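Solute carrier family 15 member 1 (Mus musculus, PDB 5A9D) probably carries di- and tripeptides into intestinal cells together with protons, the part crystallised here being its extracellular domain. Local coordinates at residues A[37-50]-A[60-73]. Residues are numbered along the deposited sequence; the frame is centred on the assembly and turned at random.
Sequences FMTFDIDKLTSINI and TVAHDFEQGHRHTL
V61 N donates to I48 O at 2.8 Å, a nearly straight bond (164°) beside the antiparallel, non-hydrogen-bonded pair N49 and T60. T60 OG1 adds a weak bond to N49 OD1, the two side chains lying side by side. One water extends the pairing: it accepts from I48 N and donates to V61 O. Next along, H63 NE2 donates to T46 O at 2.8 Å. This bond is bent, and the donor stands above the carbonyl plane of T46.

Apolar side chains of both segments pack together. I48 CG1 lies beside its backbone N (chi1 -60°), and the branch ends with CD1 3.5 Å from F65 CE2. I48 CG2, the other branch, meets V61 CG2. I50 CD1 presses on V61 CG2 at 3.4 Å, a tight fit, and meets L73 CD2 tip to tip. L45 CD2 also reaches the F65 ring. I42 CD1 lies 3.5 Å from F65 O, and its CG2 packs on the Q67 amide.

At the far end the extended R70 chain crosses the F37 ring. R70 CD sits over the ring face, 3.8 Å from its centroid, in a CH-pi contact. The guanidinium is nearly parallel to the ring (14°); its NE bonds to Q6 and its NH1 to P186 of the second subunit.

The contact links both sheets of an immunoglobulin-like sandwich. Strand 4-11 lies between 32-41 and 69-76 in one sheet, with 80-88 at its edge; 17-21 pairs with 49-52 in the other.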
ATOM      1  N   PHE A  37     -17.085   3.475  -6.986  1.00 39.33           N
ATOM      2  CA  PHE A  37     -16.653   2.354  -6.195  1.00 37.89           C
ATOM      3  C   PHE A  37     -17.968   1.728  -5.747  1.00 45.09           C
ATOM      4  O   PHE A  37     -18.854   2.438  -5.281  1.00 47.84           O
ATOM      5  CB  PHE A  37     -15.860   2.843  -4.963  1.00 38.45           C
ATOM      6  CG  PHE A  37     -14.405   3.162  -5.249  1.00 38.90           C
ATOM      7  CD1 PHE A  37     -13.442   2.158  -5.256  1.00 37.44           C
ATOM      8  CD2 PHE A  37     -14.001   4.469  -5.515  1.00 42.44           C
ATOM      9  CE1 PHE A  37     -12.108   2.448  -5.553  1.00 38.00           C
ATOM     10  CE2 PHE A  37     -12.662   4.760  -5.785  1.00 43.40           C
ATOM     11  CZ  PHE A  37     -11.724   3.749  -5.795  1.00 39.38           C
ATOM     12  N   MET A  38     -18.139   0.434  -5.961  1.00 40.81           N
ATOM     13  CA  MET A  38     -19.320  -0.268  -5.458  1.00 40.71           C
ATOM     14  C   MET A  38     -18.989  -0.673  -4.014  1.00 45.21           C
ATOM     15  O   MET A  38     -17.834  -1.001  -3.732  1.00 44.16           O
ATOM     16  CB  MET A  38     -19.604  -1.485  -6.323  1.00 42.46           C
ATOM     17  CG  MET A  38     -20.065  -1.092  -7.712  1.00 46.18           C
ATOM     18  SD  MET A  38     -19.885  -2.464  -8.842  1.00 50.27           S
ATOM     19  CE  MET A  38     -18.140  -2.411  -9.154  1.00 45.08           C
ATOM     20  N   THR A  39     -19.968  -0.600  -3.108  1.00 43.08           N
ATOM     21  CA  THR A  39     -19.795  -0.896  -1.687  1.00 43.24           C
ATOM     22  C   THR A  39     -20.441  -2.226  -1.286  1.00 44.62           C
ATOM     23  O   THR A  39     -21.559  -2.500  -1.695  1.00 45.37           O
ATOM     24  CB  THR A  39     -20.354   0.278  -0.874  1.00 60.06           C
ATOM     25  OG1 THR A  39     -19.732   1.491  -1.298  1.00 59.62           O
ATOM     26  CG2 THR A  39     -20.145   0.103   0.602  1.00 62.03           C
ATOM     27  N   PHE A  40     -19.761  -3.029  -0.461  1.00 40.67           N
ATOM     28  CA  PHE A  40     -20.263  -4.339   0.008  1.00 42.17           C
ATOM     29  C   PHE A  40     -19.930  -4.563   1.450  1.00 47.84           C
ATOM     30  O   PHE A  40     -18.902  -4.064   1.913  1.00 46.38           O
ATOM     31  CB  PHE A  40     -19.584  -5.475  -0.792  1.00 43.51           C
ATOM     32  CG  PHE A  40     -19.715  -5.373  -2.297  1.00 44.31           C
ATOM     33  CD1 PHE A  40     -20.812  -5.929  -2.954  1.00 48.41           C
ATOM     34  CD2 PHE A  40     -18.744  -4.721  -3.056  1.00 45.15           C
ATOM     35  CE1 PHE A  40     -20.935  -5.839  -4.342  1.00 47.95           C
ATOM     36  CE2 PHE A  40     -18.877  -4.612  -4.453  1.00 47.80           C
ATOM     37  CZ  PHE A  40     -19.977  -5.165  -5.084  1.00 45.77           C
ATOM     38  N   ASP A  41     -20.742  -5.372   2.156  1.00 48.98           N
ATOM     39  CA  ASP A  41     -20.434  -5.815   3.519  1.00 51.04           C
ATOM     40  C   ASP A  41     -19.530  -7.019   3.289  1.00 52.94           C
ATOM     41  O   ASP A  41     -19.887  -7.893   2.475  1.00 50.66           O
ATOM     42  CB  ASP A  41     -21.701  -6.250   4.274  1.00 58.32           C
ATOM     43  CG  ASP A  41     -22.665  -5.124   4.581  1.00 81.19           C
ATOM     44  OD1 ASP A  41     -22.199  -4.038   5.016  1.00 82.16           O
ATOM     45  OD2 ASP A  41     -23.886  -5.340   4.444  1.00 95.27           O
ATOM     46  N   ILE A  42     -18.346  -7.037   3.951  1.00 48.89           N
ATOM     47  CA  ILE A  42     -17.316  -8.069   3.818  1.00 48.81           C
ATOM     48  C   ILE A  42     -17.894  -9.503   3.945  1.00 55.64           C
ATOM     49  O   ILE A  42     -17.514 -10.371   3.159  1.00 53.92           O
ATOM     50  CB  ILE A  42     -16.083  -7.829   4.765  1.00 51.77           C
ATOM     51  CG1 ILE A  42     -14.898  -8.767   4.442  1.00 53.13           C
ATOM     52  CG2 ILE A  42     -16.421  -7.906   6.270  1.00 52.15           C
ATOM     53  CD1 ILE A  42     -14.103  -8.455   3.281  1.00 60.33           C
ATOM     54  N   ASP A  43     -18.817  -9.730   4.906  1.00 55.30           N
ATOM     55  CA  ASP A  43     -19.446 -11.031   5.164  1.00 59.61           C
ATOM     56  C   ASP A  43     -20.344 -11.477   4.008  1.00 65.18           C
ATOM     57  O   ASP A  43     -20.576 -12.678   3.858  1.00 67.83           O
ATOM     58  CB  ASP A  43     -20.257 -11.004   6.482  1.00 64.76           C
ATOM     59  CG  ASP A  43     -21.620 -10.332   6.374  1.00 76.70           C
ATOM     60  OD1 ASP A  43     -21.659  -9.086   6.262  1.00 76.70           O
ATOM     61  OD2 ASP A  43     -22.648 -11.060   6.373  1.00 84.71           O
ATOM     62  N   LYS A  44     -20.868 -10.508   3.223  1.00 60.19           N
ATOM     63  CA  LYS A  44     -21.762 -10.737   2.077  1.00 60.64           C
ATOM     64  C   LYS A  44     -20.988 -10.873   0.776  1.00 61.18           C
ATOM     65  O   LYS A  44     -21.577 -11.207  -0.237  1.00 61.67           O
ATOM     66  CB  LYS A  44     -22.840  -9.640   1.979  1.00 63.44           C
ATOM     67  CG  LYS A  44     -23.871  -9.704   3.106  1.00 78.24           C
ATOM     68  CD  LYS A  44     -24.833  -8.528   3.056  1.00 83.46           C
ATOM     69  CE  LYS A  44     -25.845  -8.597   4.173  1.00 97.64           C
ATOM     70  NZ  LYS A  44     -26.751  -7.418   4.176  1.00107.22           N
ATOM     71  N   LEU A  45     -19.663 -10.651   0.807  1.00 55.84           N
ATOM     72  CA  LEU A  45     -18.775 -10.765  -0.353  1.00 53.45           C
ATOM     73  C   LEU A  45     -18.247 -12.188  -0.336  1.00 62.11           C
ATOM     74  O   LEU A  45     -17.059 -12.423  -0.121  1.00 61.88           O
ATOM     75  CB  LEU A  45     -17.645  -9.707  -0.238  1.00 50.18           C
ATOM     76  CG  LEU A  45     -16.997  -9.164  -1.508  1.00 52.37           C
ATOM     77  CD1 LEU A  45     -18.036  -8.632  -2.529  1.00 50.77           C
ATOM     78  CD2 LEU A  45     -16.012  -8.070  -1.169  1.00 52.67           C
ATOM     79  N   THR A  46     -19.178 -13.144  -0.521  1.00 63.22           N
ATOM     80  CA  THR A  46     -19.011 -14.607  -0.482  1.00 67.17           C
ATOM     81  C   THR A  46     -18.018 -15.103  -1.532  1.00 72.11           C
ATOM     82  O   THR A  46     -17.130 -15.898  -1.205  1.00 74.26           O
ATOM     83  CB  THR A  46     -20.396 -15.285  -0.583  1.00 81.08           C
ATOM     84  OG1 THR A  46     -21.220 -14.776   0.464  1.00 80.15           O
ATOM     85  CG2 THR A  46     -20.328 -16.806  -0.476  1.00 88.89           C
ATOM     86  N   SER A  47     -18.193 -14.657  -2.790  1.00 65.88           N
ATOM     87  CA  SER A  47     -17.328 -14.980  -3.922  1.00 63.99           C
ATOM     88  C   SER A  47     -17.485 -13.929  -5.015  1.00 62.32           C
ATOM     89  O   SER A  47     -18.498 -13.225  -5.058  1.00 62.52           O
ATOM     90  CB  SER A  47     -17.606 -16.383  -4.462  1.00 69.89           C
ATOM     91  OG  SER A  47     -18.778 -16.429  -5.257  1.00 78.49           O
ATOM     92  N   ILE A  48     -16.469 -13.801  -5.868  1.00 53.61           N
ATOM     93  CA  ILE A  48     -16.465 -12.887  -7.000  1.00 49.98           C
ATOM     94  C   ILE A  48     -15.960 -13.682  -8.183  1.00 53.05           C
ATOM     95  O   ILE A  48     -14.866 -14.242  -8.114  1.00 54.86           O
ATOM     96  CB  ILE A  48     -15.631 -11.593  -6.735  1.00 50.15           C
ATOM     97  CG1 ILE A  48     -16.187 -10.795  -5.531  1.00 48.77           C
ATOM     98  CG2 ILE A  48     -15.602 -10.703  -7.995  1.00 50.42           C
ATOM     99  CD1 ILE A  48     -15.245  -9.688  -5.000  1.00 43.11           C
ATOM    100  N   ASN A  49     -16.759 -13.757  -9.250  1.00 48.18           N
ATOM    101  CA  ASN A  49     -16.416 -14.480 -10.474  1.00 49.18           C
ATOM    102  C   ASN A  49     -16.196 -13.487 -11.583  1.00 51.82           C
ATOM    103  O   ASN A  49     -16.882 -12.473 -11.648  1.00 48.37           O
ATOM    104  CB  ASN A  49     -17.521 -15.480 -10.879  1.00 53.64           C
ATOM    105  CG  ASN A  49     -17.979 -16.364  -9.756  1.00 93.94           C
ATOM    106  OD1 ASN A  49     -17.192 -17.091  -9.127  1.00 94.81           O
ATOM    107  ND2 ASN A  49     -19.267 -16.289  -9.457  1.00 91.29           N
ATOM    108  N   ILE A  50     -15.237 -13.776 -12.456  1.00 51.42           N
ATOM    109  CA  ILE A  50     -14.872 -12.935 -13.592  1.00 50.47           C
ATOM    110  C   ILE A  50     -14.928 -13.790 -14.835  1.00 57.20           C
ATOM    111  O   ILE A  50     -14.417 -14.916 -14.852  1.00 58.16           O
ATOM    112  CB  ILE A  50     -13.465 -12.312 -13.383  1.00 54.16           C
ATOM    113  CG1 ILE A  50     -13.414 -11.420 -12.122  1.00 52.71           C
ATOM    114  CG2 ILE A  50     -12.994 -11.552 -14.621  1.00 55.96           C
ATOM    115  CD1 ILE A  50     -12.019 -11.140 -11.652  1.00 60.37           C
ATOM    116  N   THR A  60     -12.559 -17.398 -10.326  1.00 61.92           N
ATOM    117  CA  THR A  60     -12.986 -16.964  -8.993  1.00 60.86           C
ATOM    118  C   THR A  60     -11.851 -16.155  -8.352  1.00 65.05           C
ATOM    119  O   THR A  60     -10.693 -16.570  -8.402  1.00 67.02           O
ATOM    120  CB  THR A  60     -13.434 -18.174  -8.124  1.00 70.81           C
ATOM    121  OG1 THR A  60     -14.391 -18.942  -8.856  1.00 77.74           O
ATOM    122  CG2 THR A  60     -14.075 -17.742  -6.797  1.00 67.48           C
ATOM    123  N   VAL A  61     -12.191 -15.021  -7.727  1.00 59.63           N
ATOM    124  CA  VAL A  61     -11.253 -14.094  -7.090  1.00 58.75           C
ATOM    125  C   VAL A  61     -10.821 -14.541  -5.696  1.00 69.73           C
ATOM    126  O   VAL A  61     -11.668 -14.892  -4.879  1.00 70.20           O
ATOM    127  CB  VAL A  61     -11.851 -12.662  -7.085  1.00 58.59           C
ATOM    128  CG1 VAL A  61     -10.893 -11.643  -6.477  1.00 56.02           C
ATOM    129  CG2 VAL A  61     -12.236 -12.251  -8.494  1.00 57.39           C
ATOM    130  N   ALA A  62      -9.493 -14.502  -5.429  1.00 71.52           N
ATOM    131  CA  ALA A  62      -8.862 -14.823  -4.139  1.00 74.58           C
ATOM    132  C   ALA A  62      -9.228 -13.694  -3.196  1.00 80.78           C
ATOM    133  O   ALA A  62      -8.893 -12.545  -3.487  1.00 79.09           O
ATOM    134  CB  ALA A  62      -7.351 -14.895  -4.301  1.00 76.47           C
ATOM    135  N   HIS A  63      -9.978 -14.004  -2.117  1.00 81.33           N
ATOM    136  CA  HIS A  63     -10.519 -13.023  -1.167  1.00 80.89           C
ATOM    137  C   HIS A  63      -9.451 -12.209  -0.410  1.00 82.88           C
ATOM    138  O   HIS A  63      -9.162 -12.405   0.780  1.00 83.90           O
ATOM    139  CB  HIS A  63     -11.543 -13.659  -0.211  1.00 84.49           C
ATOM    140  CG  HIS A  63     -12.889 -13.805  -0.847  1.00 88.85           C
ATOM    141  ND1 HIS A  63     -13.531 -12.721  -1.454  1.00 88.66           N
ATOM    142  CD2 HIS A  63     -13.657 -14.909  -1.000  1.00 93.49           C
ATOM    143  CE1 HIS A  63     -14.660 -13.205  -1.940  1.00 89.36           C
ATOM    144  NE2 HIS A  63     -14.783 -14.515  -1.689  1.00 92.58           N
ATOM    145  N   ASP A  64      -8.920 -11.244  -1.138  1.00 76.10           N
ATOM    146  CA  ASP A  64      -7.946 -10.304  -0.651  1.00 73.88           C
ATOM    147  C   ASP A  64      -8.577  -8.902  -0.689  1.00 66.97           C
ATOM    148  O   ASP A  64      -8.152  -8.033  -1.456  1.00 64.42           O
ATOM    149  CB  ASP A  64      -6.579 -10.442  -1.378  1.00 77.51           C
ATOM    150  CG  ASP A  64      -6.432  -9.831  -2.760  1.00 85.04           C
ATOM    151  OD1 ASP A  64      -6.836 -10.488  -3.743  1.00 87.22           O
ATOM    152  OD2 ASP A  64      -5.795  -8.759  -2.866  1.00 86.94           O
ATOM    153  N   PHE A  65      -9.655  -8.724   0.126  1.00 55.33           N
ATOM    154  CA  PHE A  65     -10.295  -7.427   0.286  1.00 48.34           C
ATOM    155  C   PHE A  65     -10.310  -7.065   1.751  1.00 49.25           C
ATOM    156  O   PHE A  65     -10.701  -7.881   2.572  1.00 52.80           O
ATOM    157  CB  PHE A  65     -11.695  -7.391  -0.296  1.00 47.50           C
ATOM    158  CG  PHE A  65     -11.731  -7.609  -1.784  1.00 45.75           C
ATOM    159  CD1 PHE A  65     -11.453  -6.570  -2.662  1.00 44.91           C
ATOM    160  CD2 PHE A  65     -12.046  -8.857  -2.308  1.00 47.08           C
ATOM    161  CE1 PHE A  65     -11.485  -6.778  -4.042  1.00 46.21           C
ATOM    162  CE2 PHE A  65     -12.061  -9.069  -3.681  1.00 49.41           C
ATOM    163  CZ  PHE A  65     -11.806  -8.026  -4.544  1.00 46.74           C
ATOM    164  N   GLU A  66      -9.853  -5.870   2.088  1.00 41.09           N
ATOM    165  CA  GLU A  66      -9.831  -5.401   3.468  1.00 39.85           C
ATOM    166  C   GLU A  66     -11.019  -4.507   3.749  1.00 40.42           C
ATOM    167  O   GLU A  66     -11.302  -3.582   2.979  1.00 38.81           O
ATOM    168  CB  GLU A  66      -8.536  -4.643   3.778  1.00 40.98           C
ATOM    169  CG  GLU A  66      -7.278  -5.474   3.732  1.00 54.68           C
ATOM    170  CD  GLU A  66      -6.123  -4.804   4.448  1.00 95.48           C
ATOM    171  OE1 GLU A  66      -5.471  -3.922   3.842  1.00 86.75           O
ATOM    172  OE2 GLU A  66      -5.947  -5.090   5.657  1.00104.24           O
ATOM    173  N   GLN A  67     -11.691  -4.736   4.871  1.00 38.07           N
ATOM    174  CA  GLN A  67     -12.814  -3.858   5.231  1.00 39.04           C
ATOM    175  C   GLN A  67     -12.289  -2.465   5.608  1.00 40.96           C
ATOM    176  O   GLN A  67     -11.156  -2.332   6.083  1.00 38.92           O
ATOM    177  CB  GLN A  67     -13.719  -4.462   6.325  1.00 43.37           C
ATOM    178  CG  GLN A  67     -12.966  -5.047   7.516  1.00 51.73           C
ATOM    179  CD  GLN A  67     -13.810  -6.043   8.251  1.00 65.15           C
ATOM    180  OE1 GLN A  67     -14.835  -5.705   8.837  1.00 66.37           O
ATOM    181  NE2 GLN A  67     -13.371  -7.289   8.281  1.00 50.35           N
ATOM    182  N   GLY A  68     -13.078  -1.446   5.274  1.00 37.78           N
ATOM    183  CA  GLY A  68     -12.725  -0.051   5.497  1.00 37.00           C
ATOM    184  C   GLY A  68     -11.824   0.508   4.415  1.00 37.66           C
ATOM    185  O   GLY A  68     -11.388   1.662   4.512  1.00 36.39           O
ATOM    186  N   HIS A  69     -11.539  -0.313   3.363  1.00 32.96           N
ATOM    187  CA  HIS A  69     -10.656   0.075   2.272  1.00 31.71           C
ATOM    188  C   HIS A  69     -11.284   0.043   0.898  1.00 33.61           C
ATOM    189  O   HIS A  69     -12.233  -0.709   0.660  1.00 33.00           O
ATOM    190  CB  HIS A  69      -9.391  -0.804   2.271  1.00 32.67           C
ATOM    191  CG  HIS A  69      -8.537  -0.610   3.485  1.00 36.58           C
ATOM    192  ND1 HIS A  69      -8.929  -1.093   4.737  1.00 39.80           N
ATOM    193  CD2 HIS A  69      -7.334  -0.011   3.606  1.00 37.46           C
ATOM    194  CE1 HIS A  69      -7.965  -0.742   5.572  1.00 38.91           C
ATOM    195  NE2 HIS A  69      -6.985  -0.099   4.934  1.00 38.51           N
ATOM    196  N   ARG A  70     -10.745   0.857  -0.010  1.00 30.97           N
ATOM    197  CA  ARG A  70     -11.097   0.889  -1.420  1.00 32.58           C
ATOM    198  C   ARG A  70     -10.105   0.026  -2.165  1.00 35.67           C
ATOM    199  O   ARG A  70      -8.968  -0.140  -1.734  1.00 33.55           O
ATOM    200  CB  ARG A  70     -11.026   2.289  -2.023  1.00 33.50           C
ATOM    201  CG  ARG A  70     -12.110   3.208  -1.601  1.00 38.39           C
ATOM    202  CD  ARG A  70     -11.786   4.560  -2.149  1.00 41.76           C
ATOM    203  NE  ARG A  70     -12.852   5.504  -1.861  1.00 44.34           N
ATOM    204  CZ  ARG A  70     -12.776   6.806  -2.099  1.00 62.42           C
ATOM    205  NH1 ARG A  70     -11.690   7.323  -2.672  1.00 43.27           N
ATOM    206  NH2 ARG A  70     -13.788   7.602  -1.784  1.00 51.83           N
ATOM    207  N   HIS A  71     -10.545  -0.510  -3.294  1.00 31.22           N
ATOM    208  CA  HIS A  71      -9.730  -1.366  -4.120  1.00 30.53           C
ATOM    209  C   HIS A  71     -10.060  -1.129  -5.571  1.00 34.17           C
ATOM    210  O   HIS A  71     -11.208  -0.843  -5.905  1.00 32.81           O
ATOM    211  CB  HIS A  71     -10.033  -2.848  -3.815  1.00 30.89           C
ATOM    212  CG  HIS A  71      -9.980  -3.213  -2.357  1.00 34.38           C
ATOM    213  ND1 HIS A  71     -11.041  -2.918  -1.501  1.00 35.83           N
ATOM    214  CD2 HIS A  71      -9.012  -3.851  -1.656  1.00 35.30           C
ATOM    215  CE1 HIS A  71     -10.659  -3.340  -0.304  1.00 35.57           C
ATOM    216  NE2 HIS A  71      -9.456  -3.926  -0.350  1.00 35.65           N
ATOM    217  N   THR A  72      -9.077  -1.349  -6.449  1.00 32.93           N
ATOM    218  CA  THR A  72      -9.321  -1.358  -7.884  1.00 33.68           C
ATOM    219  C   THR A  72      -9.108  -2.795  -8.310  1.00 37.28           C
ATOM    220  O   THR A  72      -8.012  -3.320  -8.146  1.00 36.76           O
ATOM    221  CB  THR A  72      -8.410  -0.394  -8.652  1.00 40.61           C
ATOM    222  OG1 THR A  72      -8.854   0.911  -8.351  1.00 35.82           O
ATOM    223  CG2 THR A  72      -8.486  -0.585 -10.200  1.00 36.72           C
ATOM    224  N   LEU A  73     -10.161  -3.427  -8.832  1.00 33.24           N
ATOM    225  CA  LEU A  73     -10.070  -4.751  -9.385  1.00 33.31           C
ATOM    226  C   LEU A  73      -9.688  -4.589 -10.866  1.00 36.75           C
ATOM    227  O   LEU A  73     -10.518  -4.180 -11.704  1.00 34.73           O
ATOM    228  CB  LEU A  73     -11.386  -5.542  -9.205  1.00 33.44           C
ATOM    229  CG  LEU A  73     -11.427  -6.976  -9.822  1.00 38.96           C
ATOM    230  CD1 LEU A  73     -10.404  -7.935  -9.157  1.00 38.67           C
ATOM    231  CD2 LEU A  73     -12.832  -7.568  -9.737  1.00 41.04           C
TER
HETATM  232  O   HOH W   1     -14.240 -15.225  -4.355  1.00 61.80           O